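Local coordinates for diaminopimelate decarboxylase (Methanocaldococcus jannaschii, PDB 1TWI), which catalyses the pyridoxal-phosphate-dependent decarboxylation of meso-diaminopimelate to L-lysine, the last step of lysine biosynthesis, at residues E118-G123 with L139-E144; I188-I193 with E238-E243; I22-K27 with L32-E37; G12-D17 with V378-D383. One frame throughout, in Å; residues are numbered along the deposited sequence.

Interaction 1: residues E118-G123 with L139-E144; sequences EEIIMG and LILINE
I120 meets L141 and I142 through apolar atoms alone, and its side chain is the single projection by which residues 118-123 reach residues 139-144. Two kinds of apolar touch can be separated. The first is a tight methyl contact: I120 CD1 lies 3.3 Å from L141 CD2, shorter than usual van der Waals packing, and 3.5 Å from L141 CG. L141 points its CB past the other helix rather than at it; with CG anti to the backbone N (chi1 171°), the CD2 branch swings round to come nearer. The second is looser and runs at about a right angle to the I142 side chain. Here the same I120 CD1 is 3.9 Å from I142 CG1, and I120 CG2 lies 4.0 Å from I142 CA, so both branches of the isoleucine rest on the flank of I142, where the CA atoms of I120 and I142 approach to 6.4 Å. Helices 117-125 and 136-149, which carry these residues, follow one another in the TIM-type barrel of the pyridoxal-binding domain, with strand 130-133 between them in sequence. That strand supplies the floor: F131 touches both I120 and I142, and V133 adds to the packing of I142. Backbone helical bonds hold each segment independently, for instance M122 N to E118 O at 3.1 Å. Toward the dimer partner, L141 packs on H308 of the second subunit and M122 on its Y420.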
loop_
_atom_site.group_PDB
_atom_site.type_symbol
_atom_site.label_atom_id
_atom_site.label_comp_id
_atom_site.label_asym_id
_atom_site.label_seq_id
_atom_site.Cartn_x
_atom_site.Cartn_y
_atom_site.Cartn_z
ATOM N N GLU A 118 -9.735 -23.868 2.729
ATOM C CA GLU A 118 -8.824 -23.996 3.872
ATOM C C GLU A 118 -9.224 -23.080 5.046
ATOM O O GLU A 118 -9.095 -23.448 6.206
ATOM C CB GLU A 118 -7.405 -23.645 3.436
ATOM C CG GLU A 118 -6.831 -24.657 2.407
ATOM C CD GLU A 118 -7.435 -24.644 0.949
ATOM O OE1 GLU A 118 -8.108 -23.658 0.408
ATOM O OE2 GLU A 118 -7.184 -25.725 0.305
ATOM N N GLU A 119 -9.669 -21.864 4.735
ATOM C CA GLU A 119 -10.081 -20.922 5.784
ATOM C C GLU A 119 -11.343 -21.417 6.468
ATOM O O GLU A 119 -11.540 -21.228 7.679
ATOM C CB GLU A 119 -10.319 -19.524 5.191
ATOM C CG GLU A 119 -9.011 -18.811 4.839
ATOM C CD GLU A 119 -9.258 -17.463 4.147
ATOM O OE1 GLU A 119 -10.121 -17.418 3.225
ATOM O OE2 GLU A 119 -8.580 -16.467 4.490
ATOM N N ILE A 120 -12.239 -21.999 5.686
ATOM C CA ILE A 120 -13.481 -22.519 6.284
ATOM C C ILE A 120 -13.149 -23.714 7.236
ATOM O O ILE A 120 -13.711 -23.811 8.334
ATOM C CB ILE A 120 -14.472 -22.902 5.151
ATOM C CG1 ILE A 120 -14.991 -21.584 4.520
ATOM C CG2 ILE A 120 -15.674 -23.738 5.704
ATOM C CD1 ILE A 120 -15.479 -21.688 3.095
ATOM N N ILE A 121 -12.204 -24.577 6.826
ATOM C CA ILE A 121 -11.822 -25.726 7.665
ATOM C C ILE A 121 -11.312 -25.153 8.959
ATOM O O ILE A 121 -11.655 -25.642 10.060
ATOM C CB ILE A 121 -10.672 -26.600 6.988
ATOM C CG1 ILE A 121 -11.272 -27.512 5.898
ATOM C CG2 ILE A 121 -9.950 -27.465 8.011
ATOM C CD1 ILE A 121 -10.243 -27.972 4.784
ATOM N N MET A 122 -10.507 -24.101 8.862
ATOM C CA MET A 122 -9.936 -23.506 10.055
ATOM C C MET A 122 -10.979 -22.946 10.993
ATOM O O MET A 122 -10.882 -23.152 12.213
ATOM C CB MET A 122 -8.930 -22.402 9.675
ATOM C CG MET A 122 -8.208 -21.753 10.857
ATOM S SD MET A 122 -6.921 -20.470 10.313
ATOM C CE MET A 122 -6.589 -21.149 8.842
ATOM N N GLY A 123 -11.959 -22.216 10.442
ATOM C CA GLY A 123 -13.003 -21.661 11.302
ATOM C C GLY A 123 -13.855 -22.761 11.942
ATOM O O GLY A 123 -14.314 -22.620 13.092
ATOM N N LEU A 139 -21.981 -20.017 1.092
ATOM C CA LEU A 139 -22.857 -20.871 1.918
ATOM C C LEU A 139 -22.707 -22.349 1.471
ATOM O O LEU A 139 -22.538 -23.242 2.322
ATOM C CB LEU A 139 -24.361 -20.463 1.791
ATOM C CG LEU A 139 -25.347 -21.411 2.531
ATOM C CD1 LEU A 139 -25.167 -21.302 4.049
ATOM C CD2 LEU A 139 -26.811 -21.082 2.157
ATOM N N ILE A 140 -22.769 -22.587 0.163
ATOM C CA ILE A 140 -22.641 -23.962 -0.380
ATOM C C ILE A 140 -21.283 -24.572 0.022
ATOM O O ILE A 140 -21.213 -25.707 0.535
ATOM C CB ILE A 140 -22.873 -23.956 -1.953
ATOM C CG1 ILE A 140 -24.341 -23.542 -2.237
ATOM C CG2 ILE A 140 -22.569 -25.382 -2.606
ATOM C CD1 ILE A 140 -24.628 -23.349 -3.714
ATOM N N LEU A 141 -20.212 -23.804 -0.114
ATOM C CA LEU A 141 -18.905 -24.321 0.247
ATOM C C LEU A 141 -18.809 -24.616 1.733
ATOM O O LEU A 141 -18.227 -25.638 2.167
ATOM C CB LEU A 141 -17.804 -23.328 -0.201
ATOM C CG LEU A 141 -16.389 -23.661 0.323
ATOM C CD1 LEU A 141 -15.899 -24.993 -0.277
ATOM C CD2 LEU A 141 -15.427 -22.526 -0.107
ATOM N N ILE A 142 -19.397 -23.756 2.566
ATOM C CA ILE A 142 -19.328 -24.012 4.007
ATOM C C ILE A 142 -20.110 -25.294 4.375
ATOM O O ILE A 142 -19.643 -26.115 5.189
ATOM C CB ILE A 142 -19.944 -22.825 4.829
ATOM C CG1 ILE A 142 -18.990 -21.599 4.764
ATOM C CG2 ILE A 142 -20.206 -23.242 6.253
ATOM C CD1 ILE A 142 -19.687 -20.253 5.252
ATOM N N ASN A 143 -21.305 -25.459 3.804
ATOM C CA ASN A 143 -22.120 -26.637 4.142
ATOM C C ASN A 143 -21.366 -27.918 3.639
ATOM O O ASN A 143 -21.322 -28.924 4.333
ATOM C CB ASN A 143 -23.500 -26.509 3.461
ATOM C CG ASN A 143 -24.399 -27.676 3.734
ATOM O OD1 ASN A 143 -24.755 -28.394 2.800
ATOM N ND2 ASN A 143 -24.783 -27.885 4.995
ATOM N N GLU A 144 -20.781 -27.857 2.439
ATOM C CA GLU A 144 -20.044 -29.018 1.907
ATOM C C GLU A 144 -18.809 -29.318 2.787
ATOM O O GLU A 144 -18.489 -30.472 3.063
ATOM C CB GLU A 144 -19.596 -28.754 0.463
ATOM C CG GLU A 144 -20.693 -28.913 -0.613
ATOM C CD GLU A 144 -20.273 -28.267 -1.954
ATOM O OE1 GLU A 144 -21.078 -28.276 -2.933
ATOM O OE2 GLU A 144 -19.121 -27.736 -2.023
#

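Interaction 2: residues I188-I193 with E238-E243; sequences IAMKAI and EGIEIE
M190 and I193, one turn apart on helix 188-198, face E238 and I240 just past the end of helix 219-237. In the first shell the thioether end of M190 lies against the aliphatic part of E238: CE of M190 is 3.8 Å from CG of E238, and SD of M190 is 4.0 Å from the same carbon. The M190 chain leaves with CG anti to the backbone N, then bends at chi2 (68°) and chi3 (72°), which carries its tip across to the loop although its CB does not aim there. More distantly, M190 SD comes within 4.4 Å of I240 CD1. Beside this, CG2 of I193 meets CG2 of I240 at 4.1 Å, methyl to methyl, with both CB atoms directed across the gap. The loop is set by a Schellman motif that ends helix 219-237 within the TIM-type barrel: G239, at positive phi (79°), is its C-prime residue, with G239 N bonded to K236 O and I240 N to L235 O. The turn delivers I240 to the helix 188-198 side as the chain heads for strand 244-246. Further out, OE1 of E238 forms a salt bridge to K194, the next residue of the same helix after I193, while its CG stays on M190. F157 of strand 153-160 touches I193 from the barrel side, and L235 touches M190.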
loop_
_atom_site.group_PDB
_atom_site.type_symbol
_atom_site.label_atom_id
_atom_site.label_comp_id
_atom_site.label_asym_id
_atom_site.label_seq_id
_atom_site.Cartn_x
_atom_site.Cartn_y
_atom_site.Cartn_z
ATOM N N ILE A 188 -32.329 -12.023 -2.771
ATOM C CA ILE A 188 -31.169 -12.902 -2.614
ATOM C C ILE A 188 -30.901 -13.282 -1.175
ATOM O O ILE A 188 -30.655 -14.442 -0.856
ATOM C CB ILE A 188 -29.921 -12.245 -3.248
ATOM C CG1 ILE A 188 -30.147 -12.163 -4.752
ATOM C CG2 ILE A 188 -28.616 -13.071 -2.918
ATOM C CD1 ILE A 188 -28.982 -11.491 -5.476
ATOM N N ALA A 189 -30.942 -12.315 -0.274
ATOM C CA ALA A 189 -30.663 -12.655 1.104
ATOM C C ALA A 189 -31.705 -13.675 1.664
ATOM O O ALA A 189 -31.346 -14.634 2.378
ATOM C CB ALA A 189 -30.589 -11.323 1.994
ATOM N N MET A 190 -32.979 -13.489 1.349
ATOM C CA MET A 190 -33.987 -14.440 1.838
ATOM C C MET A 190 -33.747 -15.831 1.194
ATOM O O MET A 190 -33.881 -16.877 1.845
ATOM C CB MET A 190 -35.403 -13.950 1.498
ATOM C CG MET A 190 -36.537 -14.934 1.910
ATOM S SD MET A 190 -36.717 -15.071 3.681
ATOM C CE MET A 190 -37.488 -13.374 4.179
ATOM N N LYS A 191 -33.416 -15.844 -0.099
ATOM C CA LYS A 191 -33.145 -17.135 -0.774
ATOM C C LYS A 191 -31.967 -17.876 -0.086
ATOM O O LYS A 191 -32.047 -19.083 0.188
ATOM C CB LYS A 191 -32.820 -16.883 -2.238
ATOM C CG LYS A 191 -32.483 -18.113 -3.094
ATOM C CD LYS A 191 -32.185 -17.572 -4.516
ATOM C CE LYS A 191 -31.082 -18.377 -5.203
ATOM N NZ LYS A 191 -31.542 -19.616 -5.870
ATOM N N ALA A 192 -30.895 -17.138 0.228
ATOM C CA ALA A 192 -29.740 -17.760 0.868
ATOM C C ALA A 192 -30.094 -18.341 2.234
ATOM O O ALA A 192 -29.699 -19.468 2.585
ATOM C CB ALA A 192 -28.566 -16.730 1.008
ATOM N N ILE A 193 -30.816 -17.579 3.040
ATOM C CA ILE A 193 -31.146 -18.078 4.355
ATOM C C ILE A 193 -32.119 -19.270 4.271
ATOM O O ILE A 193 -32.013 -20.209 5.078
ATOM C CB ILE A 193 -31.751 -16.932 5.247
ATOM C CG1 ILE A 193 -30.643 -15.898 5.524
ATOM C CG2 ILE A 193 -32.383 -17.500 6.542
ATOM C CD1 ILE A 193 -31.148 -14.660 6.147
ATOM N N GLU A 238 -41.615 -15.334 7.841
ATOM C CA GLU A 238 -41.430 -16.647 7.219
ATOM C C GLU A 238 -41.185 -17.743 8.281
ATOM O O GLU A 238 -40.797 -18.861 7.951
ATOM C CB GLU A 238 -40.246 -16.629 6.237
ATOM C CG GLU A 238 -40.405 -15.603 5.116
ATOM C CD GLU A 238 -41.682 -15.855 4.325
ATOM O OE1 GLU A 238 -41.814 -16.921 3.735
ATOM O OE2 GLU A 238 -42.552 -14.985 4.304
ATOM N N GLY A 239 -41.390 -17.443 9.553
ATOM C CA GLY A 239 -41.131 -18.460 10.583
ATOM C C GLY A 239 -39.649 -18.609 10.931
ATOM O O GLY A 239 -39.239 -19.572 11.591
ATOM N N ILE A 240 -38.824 -17.634 10.520
ATOM C CA ILE A 240 -37.379 -17.715 10.779
ATOM C C ILE A 240 -36.935 -16.754 11.906
ATOM O O ILE A 240 -37.213 -15.554 11.820
ATOM C CB ILE A 240 -36.613 -17.423 9.437
ATOM C CG1 ILE A 240 -37.024 -18.480 8.391
ATOM C CG2 ILE A 240 -35.044 -17.413 9.672
ATOM C CD1 ILE A 240 -36.641 -18.102 6.907
ATOM N N GLU A 241 -36.259 -17.278 12.940
ATOM C CA GLU A 241 -35.768 -16.488 14.072
ATOM C C GLU A 241 -34.274 -16.237 13.982
ATOM O O GLU A 241 -33.498 -17.107 13.564
ATOM C CB GLU A 241 -36.048 -17.181 15.413
ATOM C CG GLU A 241 -37.519 -17.209 15.795
ATOM C CD GLU A 241 -37.683 -17.496 17.302
ATOM O OE1 GLU A 241 -37.027 -18.466 17.798
ATOM O OE2 GLU A 241 -38.445 -16.740 17.985
ATOM N N ILE A 242 -33.897 -15.043 14.402
ATOM C CA ILE A 242 -32.497 -14.585 14.370
ATOM C C ILE A 242 -31.880 -14.404 15.781
ATOM O O ILE A 242 -32.342 -13.588 16.559
ATOM C CB ILE A 242 -32.467 -13.251 13.573
ATOM C CG1 ILE A 242 -32.832 -13.531 12.115
ATOM C CG2 ILE A 242 -31.047 -12.591 13.644
ATOM C CD1 ILE A 242 -31.755 -14.512 11.446
ATOM N N GLU A 243 -30.808 -15.129 16.098
ATOM C CA GLU A 243 -30.187 -15.029 17.427
ATOM C C GLU A 243 -29.265 -13.841 17.635
ATOM O O GLU A 243 -29.182 -13.283 18.753
ATOM C CB GLU A 243 -29.398 -16.330 17.728
ATOM C CG GLU A 243 -30.352 -17.530 17.818
ATOM C CD GLU A 243 -29.675 -18.881 17.780
ATOM O OE1 GLU A 243 -28.477 -18.963 18.177
ATOM O OE2 GLU A 243 -30.353 -19.876 17.360
#

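Interaction 3: residues I22-K27 with L32-E37; sequences IELAEK and LYVMSE
L24 leads the contact, reaching from helix 21-28 to L32 and V34 of strand 32-36. Starting at its root, CB of L24 is 4.2 Å from CD2 of L32. CG then stands anti to the carbonyl carbon (chi1 -73°), and a further extended torsion (chi2 177°) sends CD1 out to the valine. There CD1 of L24 rests against both branches of V34 almost equally, 3.9 Å from CG1 and 4.0 Å from CG2, the two side chains meeting at a slant. At the backbone end the L32 side chain returns the approach: its CD2 lies 3.7 Å from the carbonyl O of L24, a methyl packed beside a backbone oxygen. L32 has CG anti to its own N, and this turns the leucine tip toward the helix. The same methyl comes within 4.4 Å of A25 N, near where the CA atoms of A25 and L32 approach to 6.8 Å. L32 and V34 are two residues apart, hence on one face of the strand. Y33 lies between them and is directed away from the helix, its hydroxyl bonded to the carbonyl of D326. At the strand's end S36 is the N-cap of helix 37-58, its OG receiving the backbone N of Q39. The short axes of helix and strand pass at 9.7 Å with 128° between their N-to-C directions. This is a helix laid over the face of the mixed sheet, an N-terminal helix followed at once by a strand of the beta domain that accompanies the barrel in this decarboxylase family.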
loop_
_atom_site.group_PDB
_atom_site.type_symbol
_atom_site.label_atom_id
_atom_site.label_comp_id
_atom_site.label_asym_id
_atom_site.label_seq_id
_atom_site.Cartn_x
_atom_site.Cartn_y
_atom_site.Cartn_z
ATOM N N ILE A 22 10.139 12.735 22.403
ATOM C CA ILE A 22 11.472 12.901 21.810
ATOM C C ILE A 22 12.425 11.853 22.389
ATOM O O ILE A 22 13.247 11.286 21.660
ATOM C CB ILE A 22 12.015 14.331 22.061
ATOM C CG1 ILE A 22 11.183 15.329 21.238
ATOM C CG2 ILE A 22 13.480 14.443 21.545
ATOM C CD1 ILE A 22 11.418 16.766 21.656
ATOM N N GLU A 23 12.323 11.596 23.690
ATOM C CA GLU A 23 13.180 10.567 24.315
ATOM C C GLU A 23 12.829 9.186 23.776
ATOM O O GLU A 23 13.696 8.337 23.664
ATOM C CB GLU A 23 13.068 10.589 25.835
ATOM C CG GLU A 23 13.708 11.857 26.430
ATOM C CD GLU A 23 13.751 11.828 27.948
ATOM O OE1 GLU A 23 13.194 10.875 28.569
ATOM O OE2 GLU A 23 14.350 12.757 28.515
ATOM N N LEU A 24 11.565 8.962 23.434
ATOM C CA LEU A 24 11.190 7.681 22.857
ATOM C C LEU A 24 11.879 7.550 21.490
ATOM O O LEU A 24 12.454 6.465 21.155
ATOM C CB LEU A 24 9.680 7.571 22.682
ATOM C CG LEU A 24 8.796 7.379 23.922
ATOM C CD1 LEU A 24 7.333 7.362 23.487
ATOM C CD2 LEU A 24 9.124 6.107 24.627
ATOM N N ALA A 25 11.848 8.639 20.718
ATOM C CA ALA A 25 12.487 8.642 19.396
ATOM C C ALA A 25 13.994 8.391 19.538
ATOM O O ALA A 25 14.609 7.676 18.715
ATOM C CB ALA A 25 12.263 9.945 18.710
ATOM N N GLU A 26 14.572 8.954 20.601
ATOM C CA GLU A 26 16.005 8.769 20.877
ATOM C C GLU A 26 16.382 7.348 21.337
ATOM O O GLU A 26 17.389 6.787 20.914
ATOM C CB GLU A 26 16.498 9.768 21.932
ATOM C CG GLU A 26 16.539 11.205 21.381
ATOM C CD GLU A 26 16.850 12.257 22.460
ATOM O OE1 GLU A 26 16.814 13.469 22.136
ATOM O OE2 GLU A 26 17.123 11.863 23.613
ATOM N N LYS A 27 15.578 6.767 22.189
ATOM C CA LYS A 27 15.903 5.458 22.646
ATOM C C LYS A 27 15.620 4.366 21.605
ATOM O O LYS A 27 16.440 3.456 21.409
ATOM C CB LYS A 27 15.125 5.191 23.914
ATOM C CG LYS A 27 15.181 3.762 24.426
ATOM C CD LYS A 27 14.523 3.696 25.799
ATOM C CE LYS A 27 14.380 2.265 26.264
ATOM N NZ LYS A 27 13.874 2.223 27.678
ATOM N N LEU A 32 9.044 5.815 14.176
ATOM C CA LEU A 32 8.553 4.954 15.262
ATOM C C LEU A 32 7.038 5.088 15.522
ATOM O O LEU A 32 6.553 6.198 15.694
ATOM C CB LEU A 32 9.268 5.354 16.587
ATOM C CG LEU A 32 8.990 4.580 17.874
ATOM C CD1 LEU A 32 9.696 3.236 17.736
ATOM C CD2 LEU A 32 9.568 5.294 19.121
ATOM N N TYR A 33 6.322 3.974 15.610
ATOM C CA TYR A 33 4.902 4.006 15.978
ATOM C C TYR A 33 4.865 3.896 17.496
ATOM O O TYR A 33 5.602 3.069 18.092
ATOM C CB TYR A 33 4.149 2.786 15.436
ATOM C CG TYR A 33 3.574 2.980 14.041
ATOM C CD1 TYR A 33 2.334 3.596 13.861
ATOM C CD2 TYR A 33 4.241 2.531 12.914
ATOM C CE1 TYR A 33 1.772 3.744 12.607
ATOM C CE2 TYR A 33 3.677 2.691 11.614
ATOM C CZ TYR A 33 2.437 3.303 11.495
ATOM O OH TYR A 33 1.803 3.479 10.276
ATOM N N VAL A 34 4.032 4.710 18.144
ATOM C CA VAL A 34 3.879 4.605 19.605
ATOM C C VAL A 34 2.357 4.321 19.787
ATOM O O VAL A 34 1.487 5.092 19.322
ATOM C CB VAL A 34 4.260 5.944 20.314
ATOM C CG1 VAL A 34 4.062 5.841 21.887
ATOM C CG2 VAL A 34 5.742 6.291 19.984
ATOM N N MET A 35 2.032 3.253 20.486
ATOM C CA MET A 35 0.647 2.910 20.711
ATOM C C MET A 35 0.398 3.107 22.178
ATOM O O MET A 35 1.131 2.529 22.992
ATOM C CB MET A 35 0.394 1.431 20.349
ATOM C CG MET A 35 0.473 1.181 18.812
ATOM S SD MET A 35 -0.872 2.069 17.869
ATOM C CE MET A 35 -2.287 1.179 18.335
ATOM N N SER A 36 -0.637 3.880 22.527
ATOM C CA SER A 36 -0.978 4.132 23.957
ATOM C C SER A 36 -1.929 3.040 24.460
ATOM O O SER A 36 -3.091 2.912 23.993
ATOM C CB SER A 36 -1.673 5.506 24.128
ATOM O OG SER A 36 -2.214 5.616 25.444
ATOM N N GLU A 37 -1.452 2.245 25.414
ATOM C CA GLU A 37 -2.279 1.186 25.954
ATOM C C GLU A 37 -3.486 1.787 26.657
ATOM O O GLU A 37 -4.598 1.289 26.516
ATOM C CB GLU A 37 -1.473 0.349 26.955
ATOM C CG GLU A 37 -2.314 -0.720 27.674
ATOM C CD GLU A 37 -1.414 -1.549 28.572
ATOM O OE1 GLU A 37 -0.947 -2.610 28.137
ATOM O OE2 GLU A 37 -1.117 -1.124 29.696
#

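Interaction 4: residues G12-D17 with V378-D383; sequences GRFFID and VLAIFD
F14 brings the outer end of its ring against A380 and F382, and it alone on strand 13-16 touches strand 378-382. Just ahead of it, R13 uses NE in a salt bridge with D20. At F14 the first torsion sets CG anti to the backbone N (chi1 -178°), and CE2 ends 3.9 Å from A380 CB. The far end of the ring reaches F382: F14 CZ is 3.7 Å from F382 CZ and F14 CE1 is 3.8 Å from that same atom. The two rings come from opposite directions with planes at 23°, but they are slid apart, their centroids 5.5 Å from each other, so overlap is slight. The contact lays the small antiparallel N-terminal sheet (7-10, 13-16, 19-20) on the mixed sheet of the beta domain. On the other side of strand 13-16, F15 makes a cation-pi contact with K10. I16 directs its CB back toward the 378-383 side and touches V7 of strand 7-10, and D17 bonds T406 through OD2. F382 is itself held by edge-to-face packing with Y301 and H338, and its side chain lies about 10 Å from that of R329, which lines the bound lysine.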
loop_
_atom_site.group_PDB
_atom_site.type_symbol
_atom_site.label_atom_id
_atom_site.label_comp_id
_atom_site.label_asym_id
_atom_site.label_seq_id
_atom_site.Cartn_x
_atom_site.Cartn_y
_atom_site.Cartn_z
ATOM N N GLY A 12 7.129 22.350 27.646
ATOM C CA GLY A 12 7.527 22.604 26.271
ATOM C C GLY A 12 7.844 21.389 25.397
ATOM O O GLY A 12 8.461 21.562 24.344
ATOM N N ARG A 13 7.469 20.199 25.852
ATOM C CA ARG A 13 7.678 18.962 25.100
ATOM C C ARG A 13 6.419 18.118 25.040
ATOM O O ARG A 13 5.534 18.200 25.913
ATOM C CB ARG A 13 8.821 18.127 25.710
ATOM C CG ARG A 13 10.131 18.870 25.665
ATOM C CD ARG A 13 11.110 18.357 26.713
ATOM N NE ARG A 13 11.715 17.067 26.353
ATOM C CZ ARG A 13 12.775 16.891 25.548
ATOM N NH1 ARG A 13 13.388 17.934 24.983
ATOM N NH2 ARG A 13 13.241 15.665 25.336
ATOM N N PHE A 14 6.342 17.275 24.010
ATOM C CA PHE A 14 5.173 16.401 23.846
ATOM C C PHE A 14 5.340 15.091 24.625
ATOM O O PHE A 14 6.396 14.442 24.562
ATOM C CB PHE A 14 4.991 16.107 22.335
ATOM C CG PHE A 14 3.774 15.247 21.993
ATOM C CD1 PHE A 14 2.501 15.647 22.356
ATOM C CD2 PHE A 14 3.918 14.087 21.211
ATOM C CE1 PHE A 14 1.334 14.897 21.927
ATOM C CE2 PHE A 14 2.780 13.335 20.788
ATOM C CZ PHE A 14 1.490 13.756 21.155
ATOM N N PHE A 15 4.277 14.673 25.313
ATOM C CA PHE A 15 4.259 13.419 26.097
ATOM C C PHE A 15 3.119 12.476 25.686
ATOM O O PHE A 15 2.033 12.956 25.344
ATOM C CB PHE A 15 4.105 13.716 27.617
ATOM C CG PHE A 15 5.412 14.245 28.268
ATOM C CD1 PHE A 15 5.840 15.552 28.039
ATOM C CD2 PHE A 15 6.189 13.419 29.057
ATOM C CE1 PHE A 15 7.045 16.034 28.605
ATOM C CE2 PHE A 15 7.408 13.877 29.647
ATOM C CZ PHE A 15 7.831 15.178 29.422
ATOM N N ILE A 16 3.353 11.156 25.739
ATOM C CA ILE A 16 2.298 10.164 25.437
ATOM C C ILE A 16 2.299 9.265 26.648
ATOM O O ILE A 16 3.333 8.642 26.950
ATOM C CB ILE A 16 2.621 9.297 24.161
ATOM C CG1 ILE A 16 2.770 10.237 22.941
ATOM C CG2 ILE A 16 1.484 8.181 23.988
ATOM C CD1 ILE A 16 3.563 9.678 21.776
ATOM N N ASP A 17 1.173 9.209 27.361
ATOM C CA ASP A 17 1.087 8.413 28.580
ATOM C C ASP A 17 2.160 8.764 29.602
ATOM O O ASP A 17 2.605 7.898 30.376
ATOM C CB ASP A 17 1.178 6.928 28.282
ATOM C CG ASP A 17 -0.097 6.398 27.685
ATOM O OD1 ASP A 17 -1.189 6.847 28.102
ATOM O OD2 ASP A 17 -0.017 5.511 26.817
ATOM N N VAL A 378 11.722 16.092 16.072
ATOM C CA VAL A 378 10.897 14.901 15.871
ATOM C C VAL A 378 9.463 15.407 15.680
ATOM O O VAL A 378 8.982 16.202 16.510
ATOM C CB VAL A 378 10.957 14.013 17.123
ATOM C CG1 VAL A 378 10.008 12.773 16.952
ATOM C CG2 VAL A 378 12.462 13.524 17.365
ATOM N N LEU A 379 8.808 15.002 14.587
ATOM C CA LEU A 379 7.436 15.399 14.384
ATOM C C LEU A 379 6.560 14.196 14.774
ATOM O O LEU A 379 6.997 13.044 14.616
ATOM C CB LEU A 379 7.144 15.731 12.910
ATOM C CG LEU A 379 8.026 16.759 12.204
ATOM C CD1 LEU A 379 7.398 17.052 10.844
ATOM C CD2 LEU A 379 8.071 18.081 13.043
ATOM N N ALA A 380 5.353 14.453 15.295
ATOM C CA ALA A 380 4.417 13.387 15.616
ATOM C C ALA A 380 3.193 13.515 14.679
ATOM O O ALA A 380 2.553 14.611 14.558
ATOM C CB ALA A 380 3.965 13.494 17.086
ATOM N N ILE A 381 2.845 12.408 14.034
ATOM C CA ILE A 381 1.684 12.389 13.149
ATOM C C ILE A 381 0.659 11.639 13.965
ATOM O O ILE A 381 0.841 10.458 14.332
ATOM C CB ILE A 381 2.024 11.615 11.844
ATOM C CG1 ILE A 381 3.173 12.346 11.107
ATOM C CG2 ILE A 381 0.762 11.543 10.905
ATOM C CD1 ILE A 381 3.964 11.350 10.082
ATOM N N PHE A 382 -0.448 12.316 14.246
ATOM C CA PHE A 382 -1.511 11.741 15.069
ATOM C C PHE A 382 -2.450 10.746 14.409
ATOM O O PHE A 382 -2.641 10.759 13.207
ATOM C CB PHE A 382 -2.449 12.839 15.591
ATOM C CG PHE A 382 -1.908 13.624 16.770
ATOM C CD1 PHE A 382 -0.545 13.956 16.841
ATOM C CD2 PHE A 382 -2.770 14.086 17.752
ATOM C CE1 PHE A 382 -0.068 14.761 17.887
ATOM C CE2 PHE A 382 -2.317 14.903 18.824
ATOM C CZ PHE A 382 -0.964 15.234 18.878
ATOM N N ASP A 383 -3.044 9.910 15.256
ATOM C CA ASP A 383 -4.147 9.049 14.876
ATOM C C ASP A 383 -3.776 8.041 13.782
ATOM O O ASP A 383 -4.460 7.914 12.775
ATOM C CB ASP A 383 -5.285 9.974 14.423
ATOM C CG ASP A 383 -5.709 10.955 15.523
ATOM O OD1 ASP A 383 -5.863 10.493 16.682
ATOM O OD2 ASP A 383 -5.885 12.171 15.260
#

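How the interactions relate
From the N terminus, strand 13-16 opens interaction 4, which closes only at strand 378-382 and so spans almost the whole chain. Within that span interaction 3 comes first, a short closure with four residues between its segments, then interaction 1 and, in series, interaction 2; none of the three crosses another. Interactions 3 and 4 lie 9 Å apart between centres and touch in the beta domain, where S36 OG and D17 OD2 are 2.6 Å apart in a probable hydrogen bond. Interactions 1 and 2 join helices and a loop of the barrel and meet where L139 CD2 packs on A192 O. The two groups are on opposite sides of the chain's centre.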